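Local coordinates for thermotoga maritima TmcAL (Thermotoga maritima, PDB 5Y0T), which belongs to the HIGH nucleotidyl transferase family of the HUP clan and holds adenosine-5'-rp-alpha-thio-triphosphate in this model, at residues E120-Y125 against M148-M153; F82-V87 against A179-S184. One frame throughout, in Å; residues are numbered along the deposited sequence.

Both contacts join helices of one chain, and contact 1 is nested along the sequence inside the loop that contact 2 closes. Contact 2 ties helix 79-92, which lies on strands 3-8 and 66-70, to the end of helix 167-182; contact 1 packs the start of helix 123-134 against the end of helix 139-153, the helix that precedes 167-182. Their centres lie about 22 Å apart and their nearest atoms about 6 Å, without touching. Contact 1 is farther out, its centre about 29 Å from the centre of the chain against about 13 Å for contact 2. The bound adenosine-5'-rp-alpha-thio-triphosphate is about 12 Å, nearest atoms, from the side chain of Val87 in contact 2.

Contact 1: residues E120-Y125 against M148-M153; sequences EQPDEY and MRYFSM
Tyr150, near the end of helix 139-153, inserts its ring against the turn where helix 123-134 begins, in a largely apolar helix-to-helix contact well out from the centre of the chain. Its CG stands anti to the backbone N (chi1 -170°), which carries the ring across to Pro122 and Tyr125. The two side chains of Pro122 and Tyr150 cross at about a right angle: Pro122 CG lies 3.7 Å from Tyr150 CZ and 3.5 Å from Tyr150 OH, approaching the ring obliquely. Nearer the ring's root, Tyr150 CD1 is 3.9 Å from the backbone N of Tyr125 and 4.0 Å from Tyr125 CB. Glu124 CB approaches the ring edge by Tyr150 CE1, near the ring plane. Pro122 is the N-cap residue of helix 123-134, and Gln121, just past the end of helix 108-120, leaves the helical path with positive phi; Tyr150 thus packs beside the break between two consecutive helices. Ile117 of helix 108-120 touches both Pro122 and Tyr150 and brings that helix into the same cluster. On the outer side, the thioether of Met153 lies across the aliphatic part of Glu124, its CE 3.7 Å from Glu124 CB and its SD 3.9 Å from Glu124 CG. A bend at chi3 (-82°) turns that methyl in. No hydrogen bond links the two segments.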
loop_
_atom_site.group_PDB
_atom_site.type_symbol
_atom_site.label_atom_id
_atom_site.label_comp_id
_atom_site.label_asym_id
_atom_site.label_seq_id
_atom_site.Cartn_x
_atom_site.Cartn_y
_atom_site.Cartn_z
ATOM N N GLU A 120 -33.057 -22.936 11.144
ATOM C CA GLU A 120 -33.997 -23.760 10.391
ATOM C C GLU A 120 -34.575 -23.050 9.173
ATOM O O GLU A 120 -34.986 -23.702 8.211
ATOM C CB GLU A 120 -35.109 -24.240 11.308
ATOM C CG GLU A 120 -34.607 -25.280 12.288
ATOM C CD GLU A 120 -35.696 -25.793 13.183
ATOM O OE1 GLU A 120 -36.810 -25.230 13.136
ATOM O OE2 GLU A 120 -35.436 -26.757 13.929
ATOM N N GLN A 121 -34.571 -21.722 9.205
ATOM C CA GLN A 121 -35.047 -20.923 8.075
ATOM C C GLN A 121 -36.461 -21.318 7.629
ATOM O O GLN A 121 -36.663 -21.680 6.473
ATOM C CB GLN A 121 -34.079 -21.054 6.886
ATOM C CG GLN A 121 -32.707 -20.398 7.089
ATOM C CD GLN A 121 -32.785 -18.874 6.979
ATOM O OE1 GLN A 121 -33.432 -18.345 6.078
ATOM N NE2 GLN A 121 -32.141 -18.167 7.912
ATOM N N PRO A 122 -37.449 -21.254 8.540
ATOM C CA PRO A 122 -38.813 -21.574 8.100
ATOM C C PRO A 122 -39.288 -20.630 6.981
ATOM O O PRO A 122 -38.915 -19.452 6.984
ATOM C CB PRO A 122 -39.648 -21.394 9.376
ATOM C CG PRO A 122 -38.835 -20.464 10.234
ATOM C CD PRO A 122 -37.404 -20.795 9.942
ATOM N N ASP A 123 -40.086 -21.137 6.046
ATOM C CA ASP A 123 -40.383 -20.384 4.826
ATOM C C ASP A 123 -41.098 -19.067 5.117
ATOM O O ASP A 123 -40.808 -18.076 4.464
ATOM C CB ASP A 123 -41.200 -21.224 3.828
ATOM C CG ASP A 123 -42.384 -21.919 4.466
ATOM O OD1 ASP A 123 -42.693 -21.620 5.638
ATOM O OD2 ASP A 123 -43.010 -22.772 3.797
ATOM N N GLU A 124 -41.996 -19.047 6.103
ATOM C CA GLU A 124 -42.654 -17.797 6.502
ATOM C C GLU A 124 -41.626 -16.733 6.920
ATOM O O GLU A 124 -41.789 -15.558 6.594
ATOM C CB GLU A 124 -43.648 -18.026 7.648
ATOM C CG GLU A 124 -44.583 -19.227 7.483
ATOM C CD GLU A 124 -44.172 -20.413 8.369
ATOM O OE1 GLU A 124 -43.039 -20.942 8.203
ATOM O OE2 GLU A 124 -44.985 -20.809 9.238
ATOM N N TYR A 125 -40.588 -17.135 7.654
ATOM C CA TYR A 125 -39.509 -16.202 7.992
ATOM C C TYR A 125 -38.786 -15.724 6.737
ATOM O O TYR A 125 -38.542 -14.528 6.574
ATOM C CB TYR A 125 -38.481 -16.819 8.948
ATOM C CG TYR A 125 -37.185 -16.016 8.978
ATOM C CD1 TYR A 125 -37.103 -14.816 9.685
ATOM C CD2 TYR A 125 -36.059 -16.436 8.265
ATOM C CE1 TYR A 125 -35.936 -14.067 9.698
ATOM C CE2 TYR A 125 -34.885 -15.689 8.275
ATOM C CZ TYR A 125 -34.835 -14.508 8.996
ATOM O OH TYR A 125 -33.680 -13.769 9.024
ATOM N N MET A 148 -39.626 -10.041 13.861
ATOM C CA MET A 148 -40.772 -9.444 14.534
ATOM C C MET A 148 -42.076 -9.917 13.918
ATOM O O MET A 148 -43.021 -10.261 14.628
ATOM C CB MET A 148 -40.707 -7.915 14.473
ATOM C CG MET A 148 -39.612 -7.313 15.323
ATOM S SD MET A 148 -39.487 -5.525 15.136
ATOM C CE MET A 148 -38.118 -5.199 16.232
ATOM N N ARG A 149 -42.125 -9.925 12.591
ATOM C CA ARG A 149 -43.340 -10.304 11.891
ATOM C C ARG A 149 -43.593 -11.788 12.110
ATOM O O ARG A 149 -44.744 -12.220 12.263
ATOM C CB ARG A 149 -43.238 -9.958 10.402
ATOM C CG ARG A 149 -43.340 -8.459 10.128
ATOM C CD ARG A 149 -43.065 -8.103 8.674
ATOM N NE ARG A 149 -44.115 -8.556 7.763
ATOM C CZ ARG A 149 -44.009 -8.534 6.437
ATOM N NH1 ARG A 149 -42.895 -8.093 5.869
ATOM N NH2 ARG A 149 -45.010 -8.962 5.678
ATOM N N TYR A 150 -42.512 -12.555 12.168
ATOM C CA TYR A 150 -42.584 -13.978 12.482
ATOM C C TYR A 150 -43.119 -14.189 13.897
ATOM O O TYR A 150 -44.033 -14.986 14.109
ATOM C CB TYR A 150 -41.208 -14.636 12.326
ATOM C CG TYR A 150 -41.238 -16.145 12.409
ATOM C CD1 TYR A 150 -41.703 -16.907 11.344
ATOM C CD2 TYR A 150 -40.806 -16.808 13.550
ATOM C CE1 TYR A 150 -41.738 -18.288 11.409
ATOM C CE2 TYR A 150 -40.840 -18.196 13.627
ATOM C CZ TYR A 150 -41.307 -18.927 12.552
ATOM O OH TYR A 150 -41.350 -20.298 12.616
ATOM N N PHE A 151 -42.556 -13.468 14.864
ATOM C CA PHE A 151 -43.043 -13.543 16.242
ATOM C C PHE A 151 -44.535 -13.244 16.347
ATOM O O PHE A 151 -45.260 -13.938 17.059
ATOM C CB PHE A 151 -42.257 -12.591 17.139
ATOM C CG PHE A 151 -41.043 -13.219 17.767
ATOM C CD1 PHE A 151 -40.143 -13.936 16.997
ATOM C CD2 PHE A 151 -40.809 -13.094 19.130
ATOM C CE1 PHE A 151 -39.018 -14.518 17.575
ATOM C CE2 PHE A 151 -39.696 -13.663 19.719
ATOM C CZ PHE A 151 -38.793 -14.379 18.940
ATOM N N SER A 152 -44.985 -12.215 15.633
ATOM C CA SER A 152 -46.389 -11.821 15.638
ATOM C C SER A 152 -47.284 -12.908 15.073
ATOM O O SER A 152 -48.342 -13.197 15.630
ATOM C CB SER A 152 -46.597 -10.528 14.842
ATOM O OG SER A 152 -46.015 -9.421 15.505
ATOM N N MET A 153 -46.866 -13.497 13.958
ATOM C CA MET A 153 -47.630 -14.568 13.324
ATOM C C MET A 153 -47.799 -15.756 14.280
ATOM O O MET A 153 -48.821 -16.445 14.258
ATOM C CB MET A 153 -46.943 -15.005 12.025
ATOM C CG MET A 153 -47.457 -16.313 11.446
ATOM S SD MET A 153 -46.286 -17.079 10.303
ATOM C CE MET A 153 -46.637 -16.161 8.803
#

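Contact 2: residues F82-V87 against A179-S184; sequences FAFGAV and ALKIGS
Van der Waals contact between apolar groups makes up most of this junction, with Val87 and Phe84 of helix 79-92 meeting the last turn of helix 167-182. Val87 CG1, anti to the backbone N at chi1 171°, reaches across the interface: it lies 3.8 Å from the backbone N of Ala179, 4.0 Å from Ala179 CB and 4.0 Å from Ile182 CD1. Ile182 uses both of its branches, CD1 on Val87 and CG2 on the ring of Phe84, where Ile182 CG2 comes to 3.8 Å from Phe84 CE1 at an oblique approach. Lys181 adds its aliphatic end. Its chain bends at chi3 (-39°) and crosses the Phe84 side chain at about a right angle, Lys181 CE resting 4.0 Å from Phe84 CE1.

None of the hydrogen bonds crosses the contact; those at the end of helix 167-182 cap it. Gly183 has positive phi and forms a Schellman motif: Ser184 N bonds back to Ala179 O at 2.8 Å and Gly183 N to Leu180 O at 3.1 Å. Ser184 OG bonds to Asp91 OD1, one turn past 82-87 on helix 79-92, and to the backbone N of Ile186 just ahead of strand 187-192. On its far side helix 79-92 packs through Phe82 and Ala86 on strands 3-8 and 66-70 of the parallel sheet core, as helices do in a Rossmann-like HUP fold.

With no hydrogen bond or salt bridge between 82-87 and 179-184, the contact probably rests on apolar burial around Val87 and Phe84, with the aliphatic end of Lys181 at a rim that faces solvent; the polar tie runs from Ser184 to Asp91.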
loop_
_atom_site.group_PDB
_atom_site.type_symbol
_atom_site.label_atom_id
_atom_site.label_comp_id
_atom_site.label_asym_id
_atom_site.label_seq_id
_atom_site.Cartn_x
_atom_site.Cartn_y
_atom_site.Cartn_z
ATOM N N PHE A 82 -17.447 -13.251 12.323
ATOM C CA PHE A 82 -16.653 -13.269 13.554
ATOM C C PHE A 82 -17.087 -14.449 14.429
ATOM O O PHE A 82 -16.263 -15.261 14.891
ATOM C CB PHE A 82 -16.829 -11.923 14.281
ATOM C CG PHE A 82 -16.164 -11.844 15.634
ATOM C CD1 PHE A 82 -16.833 -12.258 16.783
ATOM C CD2 PHE A 82 -14.897 -11.298 15.764
ATOM C CE1 PHE A 82 -16.237 -12.148 18.038
ATOM C CE2 PHE A 82 -14.286 -11.196 17.029
ATOM C CZ PHE A 82 -14.966 -11.620 18.162
ATOM N N ALA A 83 -18.392 -14.551 14.629
ATOM C CA ALA A 83 -18.949 -15.599 15.469
ATOM C C ALA A 83 -18.658 -16.965 14.875
ATOM O O ALA A 83 -18.333 -17.907 15.588
ATOM C CB ALA A 83 -20.457 -15.405 15.642
ATOM N N PHE A 84 -18.772 -17.066 13.558
ATOM C CA PHE A 84 -18.621 -18.360 12.912
ATOM C C PHE A 84 -17.201 -18.873 13.081
ATOM O O PHE A 84 -16.993 -20.041 13.396
ATOM C CB PHE A 84 -18.967 -18.278 11.433
ATOM C CG PHE A 84 -18.730 -19.567 10.690
ATOM C CD1 PHE A 84 -19.591 -20.645 10.860
ATOM C CD2 PHE A 84 -17.656 -19.692 9.811
ATOM C CE1 PHE A 84 -19.388 -21.842 10.169
ATOM C CE2 PHE A 84 -17.443 -20.879 9.113
ATOM C CZ PHE A 84 -18.309 -21.953 9.289
ATOM N N GLY A 85 -16.230 -17.992 12.855
ATOM C CA GLY A 85 -14.836 -18.345 13.056
ATOM C C GLY A 85 -14.551 -18.730 14.496
ATOM O O GLY A 85 -13.889 -19.719 14.763
ATOM N N ALA A 86 -15.062 -17.946 15.436
ATOM C CA ALA A 86 -14.778 -18.179 16.835
ATOM C C ALA A 86 -15.329 -19.508 17.344
ATOM O O ALA A 86 -14.649 -20.238 18.063
ATOM C CB ALA A 86 -15.338 -17.019 17.671
ATOM N N VAL A 87 -16.574 -19.818 16.990
ATOM C CA VAL A 87 -17.179 -21.086 17.404
ATOM C C VAL A 87 -16.468 -22.261 16.695
ATOM O O VAL A 87 -16.247 -23.318 17.289
ATOM C CB VAL A 87 -18.709 -21.085 17.121
ATOM C CG1 VAL A 87 -19.337 -22.460 17.336
ATOM C CG2 VAL A 87 -19.405 -20.049 18.011
ATOM N N ALA A 179 -22.897 -22.603 16.071
ATOM C CA ALA A 179 -22.784 -23.927 16.673
ATOM C C ALA A 179 -23.802 -24.880 16.059
ATOM O O ALA A 179 -23.489 -26.037 15.803
ATOM C CB ALA A 179 -22.984 -23.848 18.164
ATOM N N LEU A 180 -25.025 -24.392 15.831
ATOM C CA LEU A 180 -26.053 -25.212 15.185
ATOM C C LEU A 180 -25.592 -25.606 13.789
ATOM O O LEU A 180 -25.668 -26.780 13.406
ATOM C CB LEU A 180 -27.398 -24.466 15.114
ATOM C CG LEU A 180 -28.123 -24.321 16.456
ATOM C CD1 LEU A 180 -29.407 -23.474 16.333
ATOM C CD2 LEU A 180 -28.439 -25.705 17.001
ATOM N N LYS A 181 -25.091 -24.635 13.031
ATOM C CA LYS A 181 -24.647 -24.927 11.663
ATOM C C LYS A 181 -23.570 -25.999 11.611
ATOM O O LYS A 181 -23.595 -26.862 10.733
ATOM C CB LYS A 181 -24.128 -23.667 10.963
ATOM C CG LYS A 181 -25.191 -22.625 10.698
ATOM C CD LYS A 181 -24.807 -21.750 9.514
ATOM C CE LYS A 181 -23.324 -21.432 9.521
ATOM N NZ LYS A 181 -22.979 -20.357 8.550
ATOM N N ILE A 182 -22.605 -25.946 12.521
ATOM C CA ILE A 182 -21.530 -26.920 12.452
ATOM C C ILE A 182 -21.807 -28.163 13.282
ATOM O O ILE A 182 -20.966 -29.051 13.360
ATOM C CB ILE A 182 -20.161 -26.304 12.876
ATOM C CG1 ILE A 182 -20.123 -25.951 14.365
ATOM C CG2 ILE A 182 -19.853 -25.084 12.009
ATOM C CD1 ILE A 182 -18.710 -25.495 14.834
ATOM N N GLY A 183 -22.985 -28.243 13.891
ATOM C CA GLY A 183 -23.347 -29.445 14.625
ATOM C C GLY A 183 -22.633 -29.577 15.958
ATOM O O GLY A 183 -22.440 -30.674 16.455
ATOM N N SER A 184 -22.262 -28.455 16.563
ATOM C CA SER A 184 -21.544 -28.492 17.831
ATOM C C SER A 184 -22.461 -28.831 19.015
ATOM O O SER A 184 -23.632 -28.463 19.027
ATOM C CB SER A 184 -20.858 -27.148 18.080
ATOM O OG SER A 184 -20.370 -27.066 19.407
#